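Local coordinates for aldehyde dehydrogenase 12 (PDB 6D97), which oxidises L-glutamate gamma-semialdehyde to glutamate with NAD+ as coenzyme, the last step of proline catabolism in plants, at residues Gly184-Tyr189 and Ser525-Ile530; Glu376-Leu381 and Gly435-Val440; Gly386-Phe391 and Ala412-Leu417. All coordinates share one frame; numbering follows the deposited sequence.

Contact 1 of 3, residues Gly184-Tyr189 and Ser525-Ile530; sequences GYRWPY and SCHREI
Tyr185 pairs with Arg528, and Trp187 with Cys526, as hydrogen-bonded pairs of an antiparallel ladder. Tyr185 N lies 2.7 Å from Arg528 O, in a nearly straight bond. Trp187 N is also 2.7 Å from Cys526 O, and return bonds complete both pairs. The strands are well twisted, their directions 139° apart.

Arg528 has CG anti to its N (chi1 -169°) and runs extended to NE. This lays CD over the six-membered ring of Trp187, 3.8 Å from its centroid, as a CH-pi contact. Arg528 CZ lies 4.8 Å from that centroid, an off-centre cation-pi pair whose planes are inclined at 73°. Nearby, Ile530 CD1 touches Tyr185 CE2 at 3.7 Å. Cys526 SG lies obliquely 4.5 Å from the centroid of the Tyr189 ring.

Polar side chains occupy the face of Arg186 and His527. The Arg186 chain bends at chi2 and chi3, and NE gives an in-plane bond of 3.0 Å to Ser525 OG. A water joins Arg186 NH1 to His527 ND1, while His527 NE2 donates to Glu529 OE1 at 2.7 Å.

Ser525 OG also bonds Lys521 O of helix 517-524. This sheet is the oligomerisation element of aldehyde dehydrogenases. Strand 180-187 is the middle of three, with 170-174 beyond it. The second subunit binds the Arg528 guanidinium through Asn483, Leu478, Ser481 and Thr486, and Glu529 and Ile530 extend the sheet into that subunit.

Contact 2 of 3, residues Glu376-Leu381 and Gly435-Val440; sequences EHMNNL and GPFQVV
The His377 ring turns its edge toward the face of the Phe437 ring. The pair is an offset edge-to-face stack, with centroids 5.1 Å apart and planes at 65°. The closest atoms are His377 CD2 and Phe437 CE1, at 3.5 Å. Leu381 reaches the same phenyl ring differently. Its CD1 lies in the ring plane, at the edge, 3.4 Å from Phe437 CZ. Leu381 CG also stands over one face of the His377 imidazole, near the rim. One helical turn separates these two residues, and Leu381 N bonds His377 O. The leucine thus touches both rings.

Two apolar touches complete the contact. Met378 CB comes obliquely to Phe437 CE2 at 4.0 Å, while the rest of that side chain leads away. Leu381 CD1 also meets Val439 CG2 at 4.0 Å. Phe437 holds CG anti to its backbone N (chi1 -175°), which sends the ring out toward the helix. The contact is fully buried and apolar apart from the imidazole.

The helix lies across from the strand in nearly the same direction, 12° apart, with axes 10.8 Å from each other. This is the helix-on-sheet layering of the catalytic domain in aldehyde dehydrogenases. Met378 and Phe437 also touch Val413 of the neighbouring strand 411-414. Leu428 of helix 425-429 packs on His377 and Leu381. On the other side of the strand, Val439 bonds through its backbone to Ser332 and Leu334 of strand 331-337.

Contact 3 of 3, residues Gly386-Phe391 and Ala412-Leu417; sequences GSKVLF and AVFVPL
Leu390 packs along Ala412 and Phe414 from its first carbon to its last. CB lies 3.6 Å from Ala412 O. CG sits beside the backbone N (chi1 -65°) and meets Phe414 CB at 3.9 Å. Both methyls, CD1 and CD2, stay close to that same Phe414 CB, each at 4.0 Å. The branched end lies against one side of it. Leu346 of helix 345-354 and Val440 of strand 437-443 also touch Leu390.

The backbone here is irregular. Leu390 and Phe391 both face Ala412, which makes a classic beta bulge in an antiparallel pair. Leu390 has the helix-like angles of a bulge residue (phi -83°, psi -43°). Its N bonds Ala412 O at 2.9 Å, and Ala412 N bonds Phe391 O at 3.2 Å. Before the bulge the pairing is regular, with Phe414 N 2.8 Å from Lys388 O. Strand 388-391 is an edge strand of this mixed sheet within the chain.

At the bulge, the Phe391 ring takes Ala412 CB over one face, offset toward the rim. The distance from Ala412 CB to the ring centroid is 3.9 Å, a CH-pi contact. Helix 345-354 and Tyr321 of helix 309-321 also pack on Phe391. On the opposite sheet face, Val389 touches Met378 and Leu382 of helix 371-382. At the far end, Gly386 O lies at the edge of the Phe414 ring, 3.6 Å from CD2. The Pro416 ring packs against the same carbonyl oxygen.

How the contacts relate
Contacts 2 and 3 reach the same sheet, with centres about 9 Å apart. Strands 437-443 and 411-414 join them: Val440 N is 2.9 Å from Val413 O, and Val440 O is 2.9 Å from Val415 N, both probable hydrogen bonds. Helix 371-382 leads on to strand 388-391, and both segments of contact 3 fall within the loop closed by contact 2. Contact 1 encloses both along the chain but lies across the chain's centre, with centres about 46 Å from contact 2 and 51 Å from contact 3. All three are away from the NAD site. Even so, strand 180-187 is followed directly by strand 191-196, which carries the NAD-pocket residues Ile195 and Thr196.

Contact 1 of 3, residues Gly184-Tyr189 and Ser525-Ile530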
loop_
_atom_site.group_PDB
_atom_site.type_symbol
_atom_site.label_atom_id
_atom_site.label_comp_id
_atom_site.label_asym_id
_atom_site.label_seq_id
_atom_site.Cartn_x
_atom_site.Cartn_y
_atom_site.Cartn_z
ATOM N N GLY A 184 -11.538 2.038 5.675
ATOM C CA GLY A 184 -11.668 2.820 4.463
ATOM C C GLY A 184 -11.943 1.965 3.243
ATOM O O GLY A 184 -11.117 1.125 2.878
ATOM N N TYR A 185 -13.088 2.173 2.598
ATOM C CA TYR A 185 -13.515 1.364 1.467
ATOM C C TYR A 185 -13.498 2.178 0.180
ATOM O O TYR A 185 -13.469 3.411 0.196
ATOM C CB TYR A 185 -14.926 0.805 1.685
ATOM C CG TYR A 185 -15.027 -0.251 2.759
ATOM C CD1 TYR A 185 -14.807 -1.594 2.462
ATOM C CD2 TYR A 185 -15.354 0.092 4.069
ATOM C CE1 TYR A 185 -14.905 -2.565 3.441
ATOM C CE2 TYR A 185 -15.455 -0.867 5.054
ATOM C CZ TYR A 185 -15.233 -2.193 4.734
ATOM O OH TYR A 185 -15.332 -3.146 5.718
ATOM N N ARG A 186 -13.521 1.464 -0.943
ATOM C CA ARG A 186 -13.730 2.063 -2.258
ATOM C C ARG A 186 -15.186 1.811 -2.628
ATOM O O ARG A 186 -15.567 0.686 -2.961
ATOM C CB ARG A 186 -12.780 1.481 -3.299
ATOM C CG ARG A 186 -11.305 1.561 -2.944
ATOM C CD ARG A 186 -10.883 2.971 -2.583
ATOM N NE ARG A 186 -11.260 3.936 -3.612
ATOM C CZ ARG A 186 -11.015 5.239 -3.536
ATOM N NH1 ARG A 186 -10.388 5.733 -2.480
ATOM N NH2 ARG A 186 -11.402 6.047 -4.514
ATOM N N TRP A 187 -16.000 2.858 -2.556
ATOM C CA TRP A 187 -17.428 2.765 -2.833
ATOM C C TRP A 187 -17.711 3.162 -4.275
ATOM O O TRP A 187 -17.073 4.077 -4.800
ATOM C CB TRP A 187 -18.216 3.681 -1.904
ATOM C CG TRP A 187 -19.405 3.030 -1.303
ATOM C CD1 TRP A 187 -20.717 3.353 -1.506
ATOM C CD2 TRP A 187 -19.397 1.932 -0.389
ATOM N NE1 TRP A 187 -21.526 2.523 -0.768
ATOM C CE2 TRP A 187 -20.740 1.639 -0.076
ATOM C CE3 TRP A 187 -18.382 1.166 0.196
ATOM C CZ2 TRP A 187 -21.096 0.611 0.796
ATOM C CZ3 TRP A 187 -18.736 0.147 1.062
ATOM C CH2 TRP A 187 -20.083 -0.121 1.354
ATOM N N PRO A 188 -18.670 2.518 -4.931
ATOM C CA PRO A 188 -19.030 2.928 -6.291
ATOM C C PRO A 188 -19.787 4.245 -6.271
ATOM O O PRO A 188 -20.163 4.771 -5.222
ATOM C CB PRO A 188 -19.919 1.782 -6.784
ATOM C CG PRO A 188 -20.542 1.257 -5.543
ATOM C CD PRO A 188 -19.497 1.393 -4.462
ATOM N N TYR A 189 -20.007 4.781 -7.465
ATOM C CA TYR A 189 -20.860 5.949 -7.612
ATOM C C TYR A 189 -22.283 5.590 -8.009
ATOM O O TYR A 189 -23.205 6.364 -7.729
ATOM C CB TYR A 189 -20.279 6.908 -8.647
ATOM C CG TYR A 189 -18.992 7.584 -8.242
ATOM C CD1 TYR A 189 -18.992 8.695 -7.410
ATOM C CD2 TYR A 189 -17.776 7.138 -8.724
ATOM C CE1 TYR A 189 -17.812 9.329 -7.057
ATOM C CE2 TYR A 189 -16.601 7.758 -8.376
ATOM C CZ TYR A 189 -16.621 8.852 -7.547
ATOM O OH TYR A 189 -15.433 9.457 -7.219
ATOM N N SER A 525 -14.395 4.945 -8.289
ATOM C CA SER A 525 -14.867 4.776 -6.926
ATOM C C SER A 525 -14.478 6.003 -6.116
ATOM O O SER A 525 -13.654 6.822 -6.534
ATOM C CB SER A 525 -14.313 3.499 -6.285
ATOM O OG SER A 525 -12.918 3.593 -6.066
ATOM N N CYS A 526 -15.102 6.125 -4.952
ATOM C CA CYS A 526 -14.789 7.163 -3.989
ATOM C C CYS A 526 -14.534 6.508 -2.642
ATOM O O CYS A 526 -14.882 5.347 -2.418
ATOM C CB CYS A 526 -15.921 8.192 -3.875
ATOM S SG CYS A 526 -17.525 7.493 -3.440
ATOM N N HIS A 527 -13.911 7.262 -1.744
ATOM C CA HIS A 527 -13.647 6.749 -0.409
ATOM C C HIS A 527 -14.921 6.775 0.426
ATOM O O HIS A 527 -15.660 7.764 0.420
ATOM C CB HIS A 527 -12.556 7.563 0.283
ATOM C CG HIS A 527 -12.193 7.045 1.639
ATOM N ND1 HIS A 527 -11.172 6.141 1.841
ATOM C CD2 HIS A 527 -12.730 7.282 2.858
ATOM C CE1 HIS A 527 -11.088 5.855 3.128
ATOM N NE2 HIS A 527 -12.025 6.532 3.767
ATOM N N ARG A 528 -15.183 5.672 1.124
ATOM C CA ARG A 528 -16.163 5.634 2.198
ATOM C C ARG A 528 -15.479 5.106 3.447
ATOM O O ARG A 528 -14.816 4.064 3.404
ATOM C CB ARG A 528 -17.376 4.758 1.870
ATOM C CG ARG A 528 -18.494 4.955 2.883
ATOM C CD ARG A 528 -19.655 3.991 2.738
ATOM N NE ARG A 528 -20.751 4.375 3.626
ATOM C CZ ARG A 528 -21.854 3.656 3.819
ATOM N NH1 ARG A 528 -22.015 2.501 3.194
ATOM N NH2 ARG A 528 -22.795 4.080 4.650
ATOM N N GLU A 529 -15.638 5.826 4.549
ATOM C CA GLU A 529 -15.101 5.415 5.835
ATOM C C GLU A 529 -16.232 4.837 6.673
ATOM O O GLU A 529 -17.277 5.475 6.840
ATOM C CB GLU A 529 -14.445 6.593 6.557
ATOM C CG GLU A 529 -13.667 6.213 7.808
ATOM C CD GLU A 529 -12.298 5.640 7.492
ATOM O OE1 GLU A 529 -11.842 5.795 6.340
ATOM O OE2 GLU A 529 -11.681 5.026 8.388
ATOM N N ILE A 530 -16.030 3.622 7.171
ATOM C CA ILE A 530 -16.978 2.953 8.052
ATOM C C ILE A 530 -16.249 2.660 9.353
ATOM O O ILE A 530 -15.245 1.934 9.362
ATOM C CB ILE A 530 -17.539 1.667 7.426
ATOM C CG1 ILE A 530 -18.358 1.998 6.178
ATOM C CG2 ILE A 530 -18.402 0.916 8.429
ATOM C CD1 ILE A 530 -18.797 0.769 5.406
HETATM O O HOH W 1 -9.717 4.603 0.053
#

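Contact 2 of 3, residues Glu376-Leu381 and Gly435-Val440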
loop_
_atom_site.group_PDB
_atom_site.type_symbol
_atom_site.label_atom_id
_atom_site.label_comp_id
_atom_site.label_asym_id
_atom_site.label_seq_id
_atom_site.Cartn_x
_atom_site.Cartn_y
_atom_site.Cartn_z
ATOM N N GLU A 376 -3.538 26.045 -43.714
ATOM C CA GLU A 376 -3.664 27.396 -43.172
ATOM C C GLU A 376 -2.811 27.562 -41.917
ATOM O O GLU A 376 -2.073 28.547 -41.777
ATOM C CB GLU A 376 -5.134 27.709 -42.876
ATOM C CG GLU A 376 -5.374 29.162 -42.494
ATOM C CD GLU A 376 -6.693 29.371 -41.780
ATOM O OE1 GLU A 376 -7.708 29.658 -42.445
ATOM O OE2 GLU A 376 -6.720 29.238 -40.542
ATOM N N HIS A 377 -2.902 26.603 -40.988
ATOM C CA HIS A 377 -2.063 26.619 -39.784
ATOM C C HIS A 377 -0.581 26.702 -40.147
ATOM O O HIS A 377 0.162 27.521 -39.594
ATOM C CB HIS A 377 -2.326 25.376 -38.935
ATOM C CG HIS A 377 -1.552 25.345 -37.647
ATOM N ND1 HIS A 377 -1.749 26.267 -36.636
ATOM C CD2 HIS A 377 -0.586 24.503 -37.209
ATOM C CE1 HIS A 377 -0.934 25.994 -35.635
ATOM N NE2 HIS A 377 -0.224 24.926 -35.956
ATOM N N MET A 378 -0.134 25.866 -41.081
ATOM C CA MET A 378 1.254 25.909 -41.536
ATOM C C MET A 378 1.629 27.291 -42.058
ATOM O O MET A 378 2.712 27.806 -41.751
ATOM C CB MET A 378 1.485 24.865 -42.636
ATOM C CG MET A 378 2.853 24.914 -43.274
ATOM S SD MET A 378 2.945 23.813 -44.706
ATOM C CE MET A 378 1.933 24.669 -45.916
ATOM N N ASN A 379 0.769 27.895 -42.873
ATOM C CA ASN A 379 1.056 29.220 -43.407
ATOM C C ASN A 379 1.056 30.277 -42.307
ATOM O O ASN A 379 1.863 31.216 -42.346
ATOM C CB ASN A 379 0.050 29.573 -44.508
ATOM C CG ASN A 379 0.281 28.786 -45.783
ATOM O OD1 ASN A 379 1.428 28.514 -46.151
ATOM N ND2 ASN A 379 -0.796 28.414 -46.462
ATOM N N ASN A 380 0.154 30.154 -41.331
ATOM C CA ASN A 380 0.163 31.079 -40.203
ATOM C C ASN A 380 1.476 30.999 -39.436
ATOM O O ASN A 380 2.019 32.026 -39.011
ATOM C CB ASN A 380 -1.015 30.795 -39.274
ATOM C CG ASN A 380 -2.333 31.263 -39.846
ATOM O OD1 ASN A 380 -2.372 32.128 -40.720
ATOM N ND2 ASN A 380 -3.426 30.701 -39.345
ATOM N N LEU A 381 2.003 29.785 -39.248
ATOM C CA LEU A 381 3.296 29.637 -38.588
ATOM C C LEU A 381 4.416 30.238 -39.428
ATOM O O LEU A 381 5.352 30.842 -38.891
ATOM C CB LEU A 381 3.578 28.162 -38.303
ATOM C CG LEU A 381 2.719 27.501 -37.226
ATOM C CD1 LEU A 381 2.930 26.002 -37.210
ATOM C CD2 LEU A 381 3.063 28.089 -35.876
ATOM N N GLY A 435 -3.526 16.017 -36.313
ATOM C CA GLY A 435 -3.105 15.499 -37.592
ATOM C C GLY A 435 -1.607 15.297 -37.631
ATOM O O GLY A 435 -0.903 15.531 -36.644
ATOM N N PRO A 436 -1.076 14.874 -38.798
ATOM C CA PRO A 436 0.377 14.600 -38.900
ATOM C C PRO A 436 1.174 15.898 -39.064
ATOM O O PRO A 436 1.574 16.304 -40.160
ATOM C CB PRO A 436 0.461 13.705 -40.140
ATOM C CG PRO A 436 -0.856 13.957 -40.941
ATOM C CD PRO A 436 -1.742 14.855 -40.112
ATOM N N PHE A 437 1.431 16.557 -37.936
ATOM C CA PHE A 437 1.987 17.906 -37.958
ATOM C C PHE A 437 2.687 18.161 -36.633
ATOM O O PHE A 437 2.106 17.925 -35.564
ATOM C CB PHE A 437 0.905 18.969 -38.205
ATOM C CG PHE A 437 1.441 20.370 -38.363
ATOM C CD1 PHE A 437 1.732 21.149 -37.256
ATOM C CD2 PHE A 437 1.678 20.905 -39.619
ATOM C CE1 PHE A 437 2.247 22.434 -37.403
ATOM C CE2 PHE A 437 2.193 22.196 -39.759
ATOM C CZ PHE A 437 2.477 22.947 -38.652
ATOM N N GLN A 438 3.912 18.676 -36.695
ATOM C CA GLN A 438 4.652 19.012 -35.493
ATOM C C GLN A 438 5.467 20.276 -35.738
ATOM O O GLN A 438 5.797 20.620 -36.877
ATOM C CB GLN A 438 5.602 17.879 -35.064
ATOM C CG GLN A 438 6.620 17.483 -36.121
ATOM C CD GLN A 438 7.662 16.538 -35.580
ATOM O OE1 GLN A 438 8.087 16.650 -34.434
ATOM N NE2 GLN A 438 8.107 15.628 -36.410
ATOM N N VAL A 439 5.823 20.947 -34.647
ATOM C CA VAL A 439 6.738 22.079 -34.674
ATOM C C VAL A 439 8.078 21.614 -34.115
ATOM O O VAL A 439 8.131 20.892 -33.110
ATOM C CB VAL A 439 6.186 23.280 -33.886
ATOM C CG1 VAL A 439 7.188 24.426 -33.850
ATOM C CG2 VAL A 439 4.861 23.733 -34.491
ATOM N N VAL A 440 9.162 22.001 -34.781
ATOM C CA VAL A 440 10.516 21.719 -34.326
ATOM C C VAL A 440 11.185 23.049 -33.997
ATOM O O VAL A 440 10.984 24.057 -34.694
ATOM C CB VAL A 440 11.322 20.943 -35.381
ATOM C CG1 VAL A 440 12.750 20.736 -34.937
ATOM C CG2 VAL A 440 10.650 19.612 -35.673
#

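Contact 3 of 3, residues Gly386-Phe391 and Ala412-Leu417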
loop_
_atom_site.group_PDB
_atom_site.type_symbol
_atom_site.label_atom_id
_atom_site.label_comp_id
_atom_site.label_asym_id
_atom_site.label_seq_id
_atom_site.Cartn_x
_atom_site.Cartn_y
_atom_site.Cartn_z
ATOM N N GLY A 386 12.090 33.638 -39.275
ATOM C CA GLY A 386 13.002 32.529 -39.099
ATOM C C GLY A 386 12.388 31.156 -39.259
ATOM O O GLY A 386 13.112 30.157 -39.156
ATOM N N SER A 387 11.086 31.069 -39.520
ATOM C CA SER A 387 10.421 29.780 -39.626
ATOM C C SER A 387 10.571 29.202 -41.027
ATOM O O SER A 387 10.701 29.933 -42.013
ATOM C CB SER A 387 8.938 29.909 -39.280
ATOM O OG SER A 387 8.276 30.772 -40.190
ATOM N N LYS A 388 10.538 27.873 -41.109
ATOM C CA LYS A 388 10.686 27.192 -42.387
ATOM C C LYS A 388 10.107 25.788 -42.285
ATOM O O LYS A 388 10.196 25.148 -41.234
ATOM C CB LYS A 388 12.156 27.132 -42.822
ATOM C CG LYS A 388 13.099 26.569 -41.772
ATOM C CD LYS A 388 14.526 26.480 -42.293
ATOM C CE LYS A 388 15.466 25.893 -41.245
ATOM N NZ LYS A 388 16.872 25.805 -41.737
ATOM N N VAL A 389 9.508 25.327 -43.381
ATOM C CA VAL A 389 9.042 23.948 -43.470
ATOM C C VAL A 389 10.253 23.031 -43.582
ATOM O O VAL A 389 11.080 23.178 -44.490
ATOM C CB VAL A 389 8.100 23.759 -44.665
ATOM C CG1 VAL A 389 7.618 22.309 -44.744
ATOM C CG2 VAL A 389 6.931 24.721 -44.573
ATOM N N LEU A 390 10.368 22.080 -42.655
ATOM C CA LEU A 390 11.470 21.127 -42.708
ATOM C C LEU A 390 11.170 19.983 -43.669
ATOM O O LEU A 390 12.046 19.570 -44.438
ATOM C CB LEU A 390 11.774 20.597 -41.307
ATOM C CG LEU A 390 12.297 21.622 -40.296
ATOM C CD1 LEU A 390 12.358 21.001 -38.910
ATOM C CD2 LEU A 390 13.661 22.169 -40.707
ATOM N N PHE A 391 9.947 19.458 -43.642
ATOM C CA PHE A 391 9.509 18.505 -44.653
ATOM C C PHE A 391 7.987 18.474 -44.678
ATOM O O PHE A 391 7.317 19.006 -43.790
ATOM C CB PHE A 391 10.095 17.104 -44.422
ATOM C CG PHE A 391 10.029 16.627 -42.997
ATOM C CD1 PHE A 391 8.897 15.989 -42.514
ATOM C CD2 PHE A 391 11.117 16.782 -42.152
ATOM C CE1 PHE A 391 8.844 15.532 -41.210
ATOM C CE2 PHE A 391 11.070 16.334 -40.845
ATOM C CZ PHE A 391 9.931 15.704 -40.373
ATOM N N ALA A 412 6.502 18.923 -40.663
ATOM C CA ALA A 412 7.229 19.504 -39.545
ATOM C C ALA A 412 7.671 20.905 -39.935
ATOM O O ALA A 412 8.243 21.100 -41.012
ATOM C CB ALA A 412 8.442 18.655 -39.162
ATOM N N VAL A 413 7.412 21.874 -39.063
ATOM C CA VAL A 413 7.744 23.272 -39.314
ATOM C C VAL A 413 8.693 23.739 -38.224
ATOM O O VAL A 413 8.385 23.620 -37.032
ATOM C CB VAL A 413 6.491 24.160 -39.360
ATOM C CG1 VAL A 413 6.893 25.620 -39.481
ATOM C CG2 VAL A 413 5.590 23.751 -40.515
ATOM N N PHE A 414 9.844 24.263 -38.626
ATOM C CA PHE A 414 10.756 24.868 -37.670
ATOM C C PHE A 414 10.292 26.275 -37.321
ATOM O O PHE A 414 9.899 27.047 -38.198
ATOM C CB PHE A 414 12.177 24.912 -38.230
ATOM C CG PHE A 414 13.164 25.615 -37.336
ATOM C CD1 PHE A 414 13.725 24.957 -36.250
ATOM C CD2 PHE A 414 13.539 26.925 -37.587
ATOM C CE1 PHE A 414 14.635 25.594 -35.427
ATOM C CE2 PHE A 414 14.448 27.569 -36.768
ATOM C CZ PHE A 414 14.996 26.902 -35.685
ATOM N N VAL A 415 10.322 26.596 -36.031
ATOM C CA VAL A 415 10.086 27.957 -35.555
ATOM C C VAL A 415 11.164 28.278 -34.525
ATOM O O VAL A 415 11.335 27.517 -33.562
ATOM C CB VAL A 415 8.678 28.121 -34.961
ATOM C CG1 VAL A 415 8.460 29.559 -34.525
ATOM C CG2 VAL A 415 7.608 27.698 -35.965
ATOM N N PRO A 416 11.920 29.365 -34.690
ATOM C CA PRO A 416 12.970 29.688 -33.715
ATOM C C PRO A 416 12.399 29.835 -32.312
ATOM O O PRO A 416 11.308 30.377 -32.119
ATOM C CB PRO A 416 13.545 31.010 -34.238
ATOM C CG PRO A 416 13.213 31.017 -35.692
ATOM C CD PRO A 416 11.886 30.323 -35.807
ATOM N N LEU A 417 13.149 29.331 -31.327
ATOM C CA LEU A 417 12.645 29.274 -29.956
ATOM C C LEU A 417 12.281 30.657 -29.431
ATOM O O LEU A 417 11.256 30.825 -28.762
ATOM C CB LEU A 417 13.680 28.613 -29.045
ATOM C CG LEU A 417 13.374 28.613 -27.547
ATOM C CD1 LEU A 417 12.093 27.859 -27.273
ATOM C CD2 LEU A 417 14.530 28.007 -26.770
#